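Local structure of putative primosome component (Streptococcus pyogenes serotype M3, 2QGZ) at residues P115-H120 with K165-A170; N130-E135 with H293-N298; E151-Y156 with V285-R290; G159-G164 with T254-F259. The protein probably binds ATP through a P-loop NTPase domain and, as a putative primosome component, helps load the replicative helicase onto DNA. All coordinates share one frame; numbering follows the deposited sequence.

Contact 1: residues P115-H120 with K165-A170; sequences PKSYRH and KSYLLA. With PO4 (phosphate ion), chain B.
With chi1 of -83° at Tyr118 and -86° at Tyr167, each ring sits beside its own backbone N and anti to its carbonyl carbon, and the two side chains cross at about a right angle. The edge of Tyr167 is presented to the face of Tyr118 in a T-shaped pair, centroids 5.1 Å apart and planes at 86°. The atom that leads is CE1 of Tyr167, 3.5 Å from CZ of Tyr118. Beyond the ring, Tyr118 OH donates to Ser166 OG at 2.7 Å, and that oxygen lies at the edge of the Tyr118 ring, near its plane; the bond and the T-shaped pair both act on the phenol and probably limit its rotation. Ser166 OG in turn donates to O4 of the bound phosphate at 2.8 Å. A chain of two hydroxyls, Tyr118 OH and Ser166 OG, thus links the 3-10 segment 116-119 to the anion. Lys165 and Ser166, at the start of helix 165-179, fit the Lys-Ser end of a Walker A P-loop, and the phosphate, probably from the crystallisation liquor, lies where such a loop would be expected to hold a nucleotide phosphate. Lys165 reaches O3 of the phosphate twice, from its backbone N at 2.7 Å and from NZ at 2.9 Å; bends at chi3 and chi4 curl the chain back for the second bond. The same NZ is also bonded to Asp160 O in the loop. One turn further along the helix, Ala170 CB packs 3.6 Å from the carbonyl O of Tyr118 and 4.0 Å from its CD2. Tyr118 also touches Leu111 of strand 109-112.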
loop_
_atom_site.group_PDB
_atom_site.type_symbol
_atom_site.label_atom_id
_atom_site.label_comp_id
_atom_site.label_asym_id
_atom_site.label_seq_id
_atom_site.Cartn_x
_atom_site.Cartn_y
_atom_site.Cartn_z
ATOM N N PRO A 115 -9.980 8.347 -5.118
ATOM C CA PRO A 115 -10.733 8.536 -6.364
ATOM C C PRO A 115 -10.759 7.278 -7.236
ATOM O O PRO A 115 -9.849 6.455 -7.178
ATOM C CB PRO A 115 -10.014 9.708 -7.031
ATOM C CG PRO A 115 -8.613 9.627 -6.476
ATOM C CD PRO A 115 -8.864 9.302 -5.024
ATOM N N LYS A 116 -11.810 7.140 -8.038
ATOM C CA LYS A 116 -11.983 5.989 -8.913
ATOM C C LYS A 116 -10.845 5.725 -9.894
ATOM O O LYS A 116 -10.674 4.596 -10.350
ATOM C CB LYS A 116 -13.300 6.125 -9.688
ATOM C CG LYS A 116 -14.535 6.155 -8.783
ATOM C CD LYS A 116 -15.844 6.301 -9.566
ATOM C CE LYS A 116 -16.128 5.082 -10.446
ATOM N NZ LYS A 116 -17.345 5.285 -11.287
ATOM N N SER A 117 -10.066 6.748 -10.227
ATOM C CA SER A 117 -8.973 6.556 -11.175
ATOM C C SER A 117 -7.910 5.556 -10.708
ATOM O O SER A 117 -7.239 4.951 -11.535
ATOM C CB SER A 117 -8.313 7.891 -11.510
ATOM O OG SER A 117 -7.825 8.514 -10.340
ATOM N N TYR A 118 -7.773 5.365 -9.396
ATOM C CA TYR A 118 -6.789 4.423 -8.850
ATOM C C TYR A 118 -7.103 2.973 -9.156
ATOM O O TYR A 118 -6.340 2.082 -8.804
ATOM C CB TYR A 118 -6.672 4.563 -7.333
ATOM C CG TYR A 118 -5.770 5.674 -6.883
ATOM C CD1 TYR A 118 -6.244 6.975 -6.752
ATOM C CD2 TYR A 118 -4.430 5.427 -6.588
ATOM C CE1 TYR A 118 -5.406 8.004 -6.338
ATOM C CE2 TYR A 118 -3.590 6.444 -6.175
ATOM C CZ TYR A 118 -4.082 7.731 -6.053
ATOM O OH TYR A 118 -3.238 8.750 -5.668
ATOM N N ARG A 119 -8.232 2.744 -9.806
ATOM C CA ARG A 119 -8.669 1.400 -10.148
ATOM C C ARG A 119 -8.407 1.154 -11.635
ATOM O O ARG A 119 -8.610 0.053 -12.144
ATOM C CB ARG A 119 -10.163 1.280 -9.813
ATOM C CG ARG A 119 -10.794 -0.087 -10.012
ATOM C CD ARG A 119 -11.964 -0.283 -9.035
ATOM N NE ARG A 119 -12.924 0.809 -9.106
ATOM C CZ ARG A 119 -13.577 1.292 -8.056
ATOM N NH1 ARG A 119 -13.370 0.773 -6.852
ATOM N NH2 ARG A 119 -14.420 2.306 -8.205
ATOM N N HIS A 120 -7.925 2.190 -12.323
ATOM C CA HIS A 120 -7.643 2.087 -13.753
ATOM C C HIS A 120 -6.218 2.504 -14.130
ATOM O O HIS A 120 -6.010 3.153 -15.159
ATOM C CB HIS A 120 -8.650 2.935 -14.546
ATOM C CG HIS A 120 -10.081 2.617 -14.236
ATOM N ND1 HIS A 120 -10.651 1.393 -14.519
ATOM C CD2 HIS A 120 -11.051 3.357 -13.646
ATOM C CE1 HIS A 120 -11.910 1.394 -14.116
ATOM N NE2 HIS A 120 -12.178 2.574 -13.584
ATOM N N LYS A 165 3.804 7.787 -6.216
ATOM C CA LYS A 165 4.115 6.601 -5.429
ATOM C C LYS A 165 2.892 5.702 -5.337
ATOM O O LYS A 165 2.997 4.490 -5.508
ATOM C CB LYS A 165 4.612 6.994 -4.037
ATOM C CG LYS A 165 5.975 7.692 -4.070
ATOM C CD LYS A 165 6.527 7.940 -2.676
ATOM C CE LYS A 165 5.524 8.681 -1.796
ATOM N NZ LYS A 165 5.085 9.997 -2.377
ATOM N N SER A 166 1.730 6.303 -5.092
ATOM C CA SER A 166 0.497 5.531 -4.990
ATOM C C SER A 166 0.085 4.944 -6.345
ATOM O O SER A 166 -0.482 3.851 -6.415
ATOM C CB SER A 166 -0.634 6.402 -4.411
ATOM O OG SER A 166 -0.909 7.533 -5.235
ATOM N N TYR A 167 0.372 5.665 -7.421
ATOM C CA TYR A 167 0.040 5.200 -8.769
ATOM C C TYR A 167 0.792 3.917 -9.114
ATOM O O TYR A 167 0.210 2.964 -9.645
ATOM C CB TYR A 167 0.372 6.288 -9.793
ATOM C CG TYR A 167 -0.735 7.302 -9.994
ATOM C CD1 TYR A 167 -1.546 7.703 -8.936
ATOM C CD2 TYR A 167 -0.952 7.882 -11.238
ATOM C CE1 TYR A 167 -2.547 8.656 -9.112
ATOM C CE2 TYR A 167 -1.947 8.841 -11.426
ATOM C CZ TYR A 167 -2.741 9.222 -10.359
ATOM O OH TYR A 167 -3.723 10.175 -10.544
ATOM N N LEU A 168 2.088 3.909 -8.809
ATOM C CA LEU A 168 2.958 2.760 -9.054
ATOM C C LEU A 168 2.365 1.508 -8.382
ATOM O O LEU A 168 2.273 0.442 -8.989
ATOM C CB LEU A 168 4.347 3.043 -8.475
ATOM C CG LEU A 168 5.588 2.252 -8.893
ATOM C CD1 LEU A 168 6.486 2.120 -7.677
ATOM C CD2 LEU A 168 5.239 0.876 -9.420
ATOM N N LEU A 169 1.977 1.651 -7.121
ATOM C CA LEU A 169 1.389 0.557 -6.356
ATOM C C LEU A 169 0.017 0.182 -6.914
ATOM O O LEU A 169 -0.364 -0.988 -6.912
ATOM C CB LEU A 169 1.294 0.957 -4.880
ATOM C CG LEU A 169 2.368 0.414 -3.926
ATOM C CD1 LEU A 169 3.715 0.325 -4.618
ATOM C CD2 LEU A 169 2.440 1.296 -2.683
ATOM N N ALA A 170 -0.722 1.173 -7.401
ATOM C CA ALA A 170 -2.026 0.899 -7.992
ATOM C C ALA A 170 -1.827 0.099 -9.286
ATOM O O ALA A 170 -2.643 -0.774 -9.630
ATOM C CB ALA A 170 -2.752 2.189 -8.284
HETATM P P PO4 B . 1.844 9.948 -4.305
HETATM O O1 PO4 B . 1.641 8.965 -3.199
HETATM O O2 PO4 B . 1.457 11.313 -3.829
HETATM O O3 PO4 B . 3.295 9.961 -4.712
HETATM O O4 PO4 B . 1.007 9.556 -5.464
#

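Contact 2: residues N130-E135 with H293-N298; sequences NASRME and HLEGAN
Arg133 threads its side chain along the backbone of 294-298, starting from a CB whose chi1 of -58° sets CG beside the backbone N. Arg133 CG meets Leu294 CD1 at 3.8 Å, the apolar part of the contact, and Arg133 CD passes 3.4 Å from Glu295 O. A bend at chi3 then turns the guanidinium toward the loop. NE is bonded to Asp127 O, outside both segments. Arg133 NH1 comes within 2.6 Å of Gly296 O, which lies at the guanidinium edge. NH1 is hydrogen-bonded to Ile163 O. Leu294 CD2 sits over one face of the group and Ala297 O over the opposite one. Arg133 NH2 ends 2.8 Å from Asn298 OD1, but the angle is poor for a hydrogen bond; the planes of the guanidinium and the amide are turned 48° apart, and OD1 is bonded instead to Asp127 N. Thus the first turn of helix 131-146 is joined to the loop that leaves edge strand 289-293 of the parallel P-loop NTPase sheet, and the buried arginine ties both to the phosphate-binding loop through Ile163. Nearer the helix start, Ser132 OG accepts from Glu295 N at 3.1 Å. A water donates to both Ser132 O and His293 O, bridging the two carbonyls. Further along the loop Gly296, at phi 89°, has a positive phi that suits glycine, and it runs past the side chain of Asn130, whose amide is doubtfully placed.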
loop_
_atom_site.group_PDB
_atom_site.type_symbol
_atom_site.label_atom_id
_atom_site.label_comp_id
_atom_site.label_asym_id
_atom_site.label_seq_id
_atom_site.Cartn_x
_atom_site.Cartn_y
_atom_site.Cartn_z
ATOM N N ASN A 130 14.321 6.832 -14.037
ATOM C CA ASN A 130 15.234 7.119 -12.923
ATOM C C ASN A 130 15.863 5.821 -12.481
ATOM O O ASN A 130 15.374 4.739 -12.802
ATOM C CB ASN A 130 14.479 7.635 -11.687
ATOM C CG ASN A 130 14.178 9.094 -11.754
ATOM O OD1 ASN A 130 13.467 9.626 -10.909
ATOM N ND2 ASN A 130 14.724 9.763 -12.763
ATOM N N ALA A 131 16.925 5.938 -11.699
ATOM C CA ALA A 131 17.562 4.763 -11.152
ATOM C C ALA A 131 16.614 4.269 -10.053
ATOM O O ALA A 131 16.403 3.063 -9.910
ATOM C CB ALA A 131 18.921 5.117 -10.567
ATOM N N SER A 132 16.027 5.199 -9.295
ATOM C CA SER A 132 15.110 4.826 -8.216
ATOM C C SER A 132 13.814 4.198 -8.735
ATOM O O SER A 132 13.291 3.258 -8.132
ATOM C CB SER A 132 14.753 6.037 -7.353
ATOM O OG SER A 132 13.703 6.786 -7.940
ATOM N N ARG A 133 13.289 4.720 -9.841
ATOM C CA ARG A 133 12.065 4.182 -10.416
ATOM C C ARG A 133 12.358 2.858 -11.112
ATOM O O ARG A 133 11.500 1.987 -11.194
ATOM C CB ARG A 133 11.437 5.203 -11.374
ATOM C CG ARG A 133 11.140 6.530 -10.660
ATOM C CD ARG A 133 10.326 7.515 -11.489
ATOM N NE ARG A 133 8.985 6.991 -11.682
ATOM C CZ ARG A 133 7.895 7.487 -11.120
ATOM N NH1 ARG A 133 7.972 8.543 -10.321
ATOM N NH2 ARG A 133 6.728 6.905 -11.346
ATOM N N MET A 134 13.582 2.700 -11.587
ATOM C CA MET A 134 13.999 1.458 -12.235
ATOM C C MET A 134 13.977 0.382 -11.151
ATOM O O MET A 134 13.468 -0.712 -11.356
ATOM C CB MET A 134 15.419 1.603 -12.768
ATOM C CG MET A 134 15.668 1.000 -14.139
ATOM S SD MET A 134 17.343 1.446 -14.729
ATOM C CE MET A 134 17.118 3.181 -15.206
ATOM N N GLU A 135 14.534 0.719 -9.990
ATOM C CA GLU A 135 14.588 -0.195 -8.856
ATOM C C GLU A 135 13.192 -0.528 -8.327
ATOM O O GLU A 135 12.845 -1.699 -8.192
ATOM C CB GLU A 135 15.444 0.411 -7.733
ATOM C CG GLU A 135 16.943 0.380 -7.997
ATOM C CD GLU A 135 17.754 1.154 -6.951
ATOM O OE1 GLU A 135 17.727 2.408 -6.965
ATOM O OE2 GLU A 135 18.418 0.507 -6.108
ATOM N N HIS A 293 13.219 4.555 -1.752
ATOM C CA HIS A 293 13.093 5.992 -1.947
ATOM C C HIS A 293 12.775 6.212 -3.421
ATOM O O HIS A 293 13.510 5.756 -4.306
ATOM C CB HIS A 293 14.390 6.723 -1.587
ATOM C CG HIS A 293 14.245 8.214 -1.535
ATOM N ND1 HIS A 293 15.323 9.068 -1.448
ATOM C CD2 HIS A 293 13.142 9.002 -1.541
ATOM C CE1 HIS A 293 14.893 10.317 -1.405
ATOM N NE2 HIS A 293 13.572 10.305 -1.460
ATOM N N LEU A 294 11.669 6.897 -3.681
ATOM C CA LEU A 294 11.244 7.167 -5.042
ATOM C C LEU A 294 11.417 8.647 -5.376
ATOM O O LEU A 294 11.054 9.519 -4.589
ATOM C CB LEU A 294 9.777 6.770 -5.209
ATOM C CG LEU A 294 9.284 6.634 -6.647
ATOM C CD1 LEU A 294 9.903 5.384 -7.252
ATOM C CD2 LEU A 294 7.759 6.531 -6.679
ATOM N N GLU A 295 11.975 8.932 -6.542
ATOM C CA GLU A 295 12.164 10.315 -6.963
ATOM C C GLU A 295 11.632 10.540 -8.371
ATOM O O GLU A 295 11.557 9.611 -9.183
ATOM C CB GLU A 295 13.647 10.696 -6.904
ATOM C CG GLU A 295 14.292 10.364 -5.566
ATOM C CD GLU A 295 15.675 10.968 -5.403
ATOM O OE1 GLU A 295 15.769 12.175 -5.075
ATOM O OE2 GLU A 295 16.666 10.234 -5.611
ATOM N N GLY A 296 11.254 11.785 -8.647
ATOM C CA GLY A 296 10.751 12.131 -9.962
ATOM C C GLY A 296 9.256 11.953 -10.100
ATOM O O GLY A 296 8.698 10.937 -9.699
ATOM N N ALA A 297 8.602 12.953 -10.671
ATOM C CA ALA A 297 7.165 12.896 -10.872
ATOM C C ALA A 297 6.847 11.979 -12.046
ATOM O O ALA A 297 7.716 11.629 -12.845
ATOM C CB ALA A 297 6.613 14.302 -11.146
ATOM N N ASN A 298 5.583 11.597 -12.136
ATOM C CA ASN A 298 5.103 10.739 -13.199
ATOM C C ASN A 298 4.322 11.662 -14.120
ATOM O O ASN A 298 3.775 12.660 -13.662
ATOM C CB ASN A 298 4.157 9.688 -12.624
ATOM C CG ASN A 298 4.049 8.465 -13.505
ATOM O OD1 ASN A 298 4.821 7.523 -13.361
ATOM N ND2 ASN A 298 3.095 8.477 -14.431
HETATM O O HOH W 1 13.263 3.100 -5.271
#

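Contact 3: residues E151-Y156 with V285-R290; sequences EQKGLY and VRYLAR
Gly154 is bonded to Leu288 and Arg290 through its two peptide groups, as strand 154-158 pairs in parallel with strand 289-293. Gly154 N donates to Leu288 O at 2.9 Å. Gly154 O accepts from Arg290 N at 3.2 Å, and Tyr156 N completes the ladder on Arg290 O at 2.9 Å. The ladder thus begins on the last carbonyl of helix 281-288, because the chain passes straight from helix into strand at Ala289, and Leu288 O serves as the first acceptor. Ala289 N is still bonded back to Val285 O, whereas its CA makes a C-H contact to Gly154 O. On the far side Leu155 bonds to Phe253 of strand 251-255, placing 154-158 inside the sheet and 289-293 at its edge within this chain. Ala289 CB and Tyr156 CB meet at 4.0 Å. The Tyr156 ring, with CG anti to its backbone N, approaches Val285 CG1 through CD2 at 3.7 Å, and its OH is bonded to Tyr257 O. Just before the strand, Lys153 bends at chi2 and chi4, carrying CE over one face of the Tyr287 ring; NZ makes a weak bond to Glu151 O. Arg290 NH2 is 4.4 Å from Lys153 NZ, a pairing of like charges that probably costs a little. The hold between the strands thus rests on peptide groups and apolar contacts, while the charges near Lys153 probably add little attraction.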
loop_
_atom_site.group_PDB
_atom_site.type_symbol
_atom_site.label_atom_id
_atom_site.label_comp_id
_atom_site.label_asym_id
_atom_site.label_seq_id
_atom_site.Cartn_x
_atom_site.Cartn_y
_atom_site.Cartn_z
ATOM N N GLU A 151 7.126 -15.777 2.518
ATOM C CA GLU A 151 6.973 -14.593 3.361
ATOM C C GLU A 151 7.109 -13.325 2.519
ATOM O O GLU A 151 7.520 -12.275 3.020
ATOM C CB GLU A 151 8.045 -14.597 4.458
ATOM C CG GLU A 151 9.479 -14.545 3.915
ATOM C CD GLU A 151 9.859 -15.789 3.118
ATOM O OE1 GLU A 151 10.316 -16.777 3.740
ATOM O OE2 GLU A 151 9.687 -15.782 1.876
ATOM N N GLN A 152 6.772 -13.444 1.237
ATOM C CA GLN A 152 6.840 -12.336 0.289
ATOM C C GLN A 152 6.533 -11.013 0.990
ATOM O O GLN A 152 5.464 -10.836 1.568
ATOM C CB GLN A 152 5.848 -12.593 -0.851
ATOM C CG GLN A 152 5.882 -11.576 -1.969
ATOM C CD GLN A 152 4.983 -11.966 -3.133
ATOM O OE1 GLN A 152 3.815 -12.315 -2.941
ATOM N NE2 GLN A 152 5.524 -11.900 -4.349
ATOM N N LYS A 153 7.489 -10.092 0.942
ATOM C CA LYS A 153 7.344 -8.794 1.590
ATOM C C LYS A 153 6.827 -7.718 0.646
ATOM O O LYS A 153 7.078 -7.759 -0.552
ATOM C CB LYS A 153 8.686 -8.348 2.166
ATOM C CG LYS A 153 9.271 -9.289 3.204
ATOM C CD LYS A 153 8.284 -9.561 4.337
ATOM C CE LYS A 153 8.989 -10.195 5.531
ATOM N NZ LYS A 153 9.910 -11.287 5.109
ATOM N N GLY A 154 6.114 -6.746 1.201
ATOM C CA GLY A 154 5.593 -5.669 0.389
ATOM C C GLY A 154 6.630 -4.576 0.274
ATOM O O GLY A 154 7.798 -4.780 0.591
ATOM N N LEU A 155 6.205 -3.407 -0.177
ATOM C CA LEU A 155 7.110 -2.280 -0.317
ATOM C C LEU A 155 6.646 -1.061 0.468
ATOM O O LEU A 155 5.451 -0.821 0.619
ATOM C CB LEU A 155 7.254 -1.887 -1.791
ATOM C CG LEU A 155 8.211 -2.669 -2.693
ATOM C CD1 LEU A 155 7.729 -4.100 -2.886
ATOM C CD2 LEU A 155 8.288 -1.966 -4.038
ATOM N N TYR A 156 7.608 -0.311 0.985
ATOM C CA TYR A 156 7.339 0.927 1.700
ATOM C C TYR A 156 7.954 1.983 0.772
ATOM O O TYR A 156 9.180 2.137 0.713
ATOM C CB TYR A 156 8.027 0.917 3.073
ATOM C CG TYR A 156 7.865 2.197 3.889
ATOM C CD1 TYR A 156 8.701 3.296 3.678
ATOM C CD2 TYR A 156 6.887 2.298 4.884
ATOM C CE1 TYR A 156 8.576 4.453 4.436
ATOM C CE2 TYR A 156 6.749 3.452 5.646
ATOM C CZ TYR A 156 7.601 4.526 5.418
ATOM O OH TYR A 156 7.489 5.672 6.177
ATOM N N VAL A 285 5.989 -2.383 10.588
ATOM C CA VAL A 285 6.110 -1.821 9.251
ATOM C C VAL A 285 7.421 -2.317 8.636
ATOM O O VAL A 285 7.435 -2.801 7.502
ATOM C CB VAL A 285 6.122 -0.277 9.279
ATOM C CG1 VAL A 285 6.264 0.263 7.869
ATOM C CG2 VAL A 285 4.844 0.243 9.900
ATOM N N ARG A 286 8.515 -2.209 9.394
ATOM C CA ARG A 286 9.822 -2.641 8.909
ATOM C C ARG A 286 9.856 -4.131 8.646
ATOM O O ARG A 286 10.646 -4.611 7.840
ATOM C CB ARG A 286 10.928 -2.310 9.914
ATOM C CG ARG A 286 11.188 -0.833 10.147
ATOM C CD ARG A 286 12.455 -0.654 10.975
ATOM N NE ARG A 286 12.784 0.754 11.196
ATOM C CZ ARG A 286 12.220 1.526 12.125
ATOM N NH1 ARG A 286 11.293 1.031 12.940
ATOM N NH2 ARG A 286 12.576 2.802 12.229
ATOM N N TYR A 287 9.012 -4.880 9.335
ATOM C CA TYR A 287 9.005 -6.318 9.134
ATOM C C TYR A 287 8.203 -6.697 7.883
ATOM O O TYR A 287 8.584 -7.608 7.148
ATOM C CB TYR A 287 8.453 -7.014 10.387
ATOM C CG TYR A 287 8.252 -8.500 10.231
ATOM C CD1 TYR A 287 7.071 -9.008 9.695
ATOM C CD2 TYR A 287 9.256 -9.397 10.572
ATOM C CE1 TYR A 287 6.897 -10.372 9.498
ATOM C CE2 TYR A 287 9.096 -10.768 10.376
ATOM C CZ TYR A 287 7.915 -11.247 9.835
ATOM O OH TYR A 287 7.762 -12.597 9.597
ATOM N N LEU A 288 7.113 -5.977 7.633
ATOM C CA LEU A 288 6.249 -6.250 6.484
ATOM C C LEU A 288 6.716 -5.688 5.142
ATOM O O LEU A 288 6.387 -6.248 4.093
ATOM C CB LEU A 288 4.841 -5.723 6.759
ATOM C CG LEU A 288 4.054 -6.418 7.861
ATOM C CD1 LEU A 288 2.961 -5.505 8.375
ATOM C CD2 LEU A 288 3.485 -7.709 7.315
ATOM N N ALA A 289 7.485 -4.602 5.153
ATOM C CA ALA A 289 7.903 -4.014 3.879
ATOM C C ALA A 289 9.330 -3.482 3.799
ATOM O O ALA A 289 9.911 -3.063 4.795
ATOM C CB ALA A 289 6.929 -2.912 3.500
ATOM N N ARG A 290 9.885 -3.499 2.594
ATOM C CA ARG A 290 11.238 -3.008 2.363
ATOM C C ARG A 290 11.144 -1.556 1.911
ATOM O O ARG A 290 10.316 -1.213 1.075
ATOM C CB ARG A 290 11.933 -3.870 1.307
ATOM C CG ARG A 290 12.257 -5.288 1.791
ATOM C CD ARG A 290 13.415 -5.271 2.809
ATOM N NE ARG A 290 13.559 -6.522 3.561
ATOM C CZ ARG A 290 12.743 -6.913 4.542
ATOM N NH1 ARG A 290 11.713 -6.154 4.902
ATOM N NH2 ARG A 290 12.961 -8.062 5.173
#

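Contact 4: residues G159-G164 with T254-F259; sequences GDMGIG and TSNYSF. With PO4 (phosphate ion), chain B.
Gly159 N donates to Ser255 O at 3.0 Å. This bond joins two loops at the C-terminal edge of a parallel sheet: the phosphate-binding loop after strand 154-158, whose glycines and following Lys165 fit the Walker A P-loop, and the turn that ends strand 251-255. Gly159 O receives the CA-H of Asn256, its CA 3.5 Å away, nearly straight at 172°. The Asn256 amide comes alongside the loop rather than bonding to it: OD1 is 3.8 Å from Met161 CB and 3.4 Å from Gly159 O, the latter two acceptors with no bond between them. Further along the loop a type II turn from Asp160 to Ile163 folds the chain round the phosphate, and Gly162 N donates to its O2 at 3.0 Å; Gly164 N adds a weak bond to O3. Gly162 and Gly164 both have positive phi, which suits glycine. Lys165 N and Ser166 OG, at the start of the helix that follows, supply further bonds to the same ion. In the other segment Ser255, with OG anti to the backbone N (chi1 179°), closes an ST turn just after the strand, in which Tyr257 N gives its hydrogen to Ser255 OG at 3.1 Å.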
loop_
_atom_site.group_PDB
_atom_site.type_symbol
_atom_site.label_atom_id
_atom_site.label_comp_id
_atom_site.label_asym_id
_atom_site.label_seq_id
_atom_site.Cartn_x
_atom_site.Cartn_y
_atom_site.Cartn_z
ATOM N N GLY A 159 8.674 9.377 -0.598
ATOM C CA GLY A 159 9.265 10.425 -1.410
ATOM C C GLY A 159 8.353 11.638 -1.400
ATOM O O GLY A 159 7.345 11.651 -0.685
ATOM N N ASP A 160 8.693 12.651 -2.188
ATOM C CA ASP A 160 7.893 13.861 -2.243
ATOM C C ASP A 160 6.436 13.592 -2.605
ATOM O O ASP A 160 6.093 12.558 -3.180
ATOM C CB ASP A 160 8.499 14.862 -3.234
ATOM C CG ASP A 160 9.920 15.267 -2.862
ATOM O OD1 ASP A 160 10.392 14.888 -1.761
ATOM O OD2 ASP A 160 10.565 15.970 -3.673
ATOM N N MET A 161 5.588 14.551 -2.261
ATOM C CA MET A 161 4.164 14.459 -2.502
ATOM C C MET A 161 3.835 14.652 -3.986
ATOM O O MET A 161 4.433 15.494 -4.664
ATOM C CB MET A 161 3.464 15.516 -1.647
ATOM C CG MET A 161 1.954 15.375 -1.537
ATOM S SD MET A 161 1.264 16.572 -0.342
ATOM C CE MET A 161 1.013 18.006 -1.425
ATOM N N GLY A 162 2.905 13.845 -4.488
ATOM C CA GLY A 162 2.491 13.957 -5.875
ATOM C C GLY A 162 3.365 13.392 -6.984
ATOM O O GLY A 162 3.091 13.671 -8.145
ATOM N N ILE A 163 4.390 12.600 -6.668
ATOM C CA ILE A 163 5.246 12.039 -7.719
ATOM C C ILE A 163 4.772 10.706 -8.307
ATOM O O ILE A 163 5.383 10.189 -9.235
ATOM C CB ILE A 163 6.718 11.873 -7.244
ATOM C CG1 ILE A 163 6.797 10.834 -6.121
ATOM C CG2 ILE A 163 7.270 13.219 -6.775
ATOM C CD1 ILE A 163 8.221 10.555 -5.642
ATOM N N GLY A 164 3.685 10.157 -7.777
ATOM C CA GLY A 164 3.165 8.904 -8.301
ATOM C C GLY A 164 3.486 7.646 -7.499
ATOM O O GLY A 164 3.438 6.542 -8.034
ATOM N N THR A 254 2.910 3.836 1.453
ATOM C CA THR A 254 3.489 4.962 0.723
ATOM C C THR A 254 3.583 6.030 1.811
ATOM O O THR A 254 2.766 6.059 2.737
ATOM C CB THR A 254 2.595 5.506 -0.409
ATOM O OG1 THR A 254 1.402 6.040 0.152
ATOM C CG2 THR A 254 2.241 4.415 -1.408
ATOM N N SER A 255 4.560 6.915 1.716
ATOM C CA SER A 255 4.700 7.933 2.741
ATOM C C SER A 255 5.612 9.069 2.281
ATOM O O SER A 255 6.340 8.931 1.299
ATOM C CB SER A 255 5.270 7.279 4.012
ATOM O OG SER A 255 5.448 8.217 5.057
ATOM N N ASN A 256 5.558 10.194 2.989
ATOM C CA ASN A 256 6.415 11.333 2.677
ATOM C C ASN A 256 7.701 11.184 3.489
ATOM O O ASN A 256 8.687 11.878 3.236
ATOM C CB ASN A 256 5.734 12.651 3.051
ATOM C CG ASN A 256 4.530 12.953 2.188
ATOM O OD1 ASN A 256 4.625 12.978 0.964
ATOM N ND2 ASN A 256 3.389 13.193 2.820
ATOM N N TYR A 257 7.687 10.255 4.445
ATOM C CA TYR A 257 8.831 10.029 5.321
ATOM C C TYR A 257 9.432 8.640 5.191
ATOM O O TYR A 257 8.732 7.671 4.913
ATOM C CB TYR A 257 8.417 10.217 6.786
ATOM C CG TYR A 257 7.589 11.453 7.058
ATOM C CD1 TYR A 257 8.161 12.731 7.023
ATOM C CD2 TYR A 257 6.224 11.348 7.334
ATOM C CE1 TYR A 257 7.389 13.871 7.257
ATOM C CE2 TYR A 257 5.446 12.481 7.566
ATOM C CZ TYR A 257 6.033 13.735 7.526
ATOM O OH TYR A 257 5.257 14.851 7.740
ATOM N N SER A 258 10.737 8.552 5.421
ATOM C CA SER A 258 11.454 7.284 5.385
ATOM C C SER A 258 11.141 6.608 6.717
ATOM O O SER A 258 10.446 7.191 7.549
ATOM C CB SER A 258 12.956 7.533 5.300
ATOM O OG SER A 258 13.423 8.165 6.485
ATOM N N PHE A 259 11.649 5.395 6.922
ATOM C CA PHE A 259 11.409 4.686 8.175
ATOM C C PHE A 259 11.798 5.552 9.361
ATOM O O PHE A 259 10.964 5.887 10.204
ATOM C CB PHE A 259 12.215 3.389 8.240
ATOM C CG PHE A 259 11.599 2.247 7.493
ATOM C CD1 PHE A 259 10.222 2.195 7.276
ATOM C CD2 PHE A 259 12.389 1.197 7.041
ATOM C CE1 PHE A 259 9.644 1.115 6.624
ATOM C CE2 PHE A 259 11.823 0.113 6.388
ATOM C CZ PHE A 259 10.447 0.072 6.180
HETATM P P PO4 B . 1.844 9.948 -4.305
HETATM O O1 PO4 B . 1.641 8.965 -3.199
HETATM O O2 PO4 B . 1.457 11.313 -3.829
HETATM O O3 PO4 B . 3.295 9.961 -4.712
HETATM O O4 PO4 B . 1.007 9.556 -5.464
#

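How the contacts relate
Contact 3 is the buried one, joining strand to strand by backbone bonds and apolar side chains, whereas contact 1 lies at the surface and contacts 2 and 4 are partly buried. Contacts 1 and 4 hold the same phosphate, the former from the helix start and its lysine and serine, the latter through loop amides, and Lys165 NZ bonds back to the loop. Contact 2 touches that loop: Leu294 packs on Lys165 and Arg133 reaches Ile163 O. Strand 154-158 is held in contact 3 and runs on into the loop of contact 4, and Tyr156 OH bonds Tyr257 O between them. Contacts 1 and 2 use side-chain polar atoms across their segments, contacts 3 and 4 backbone bonds.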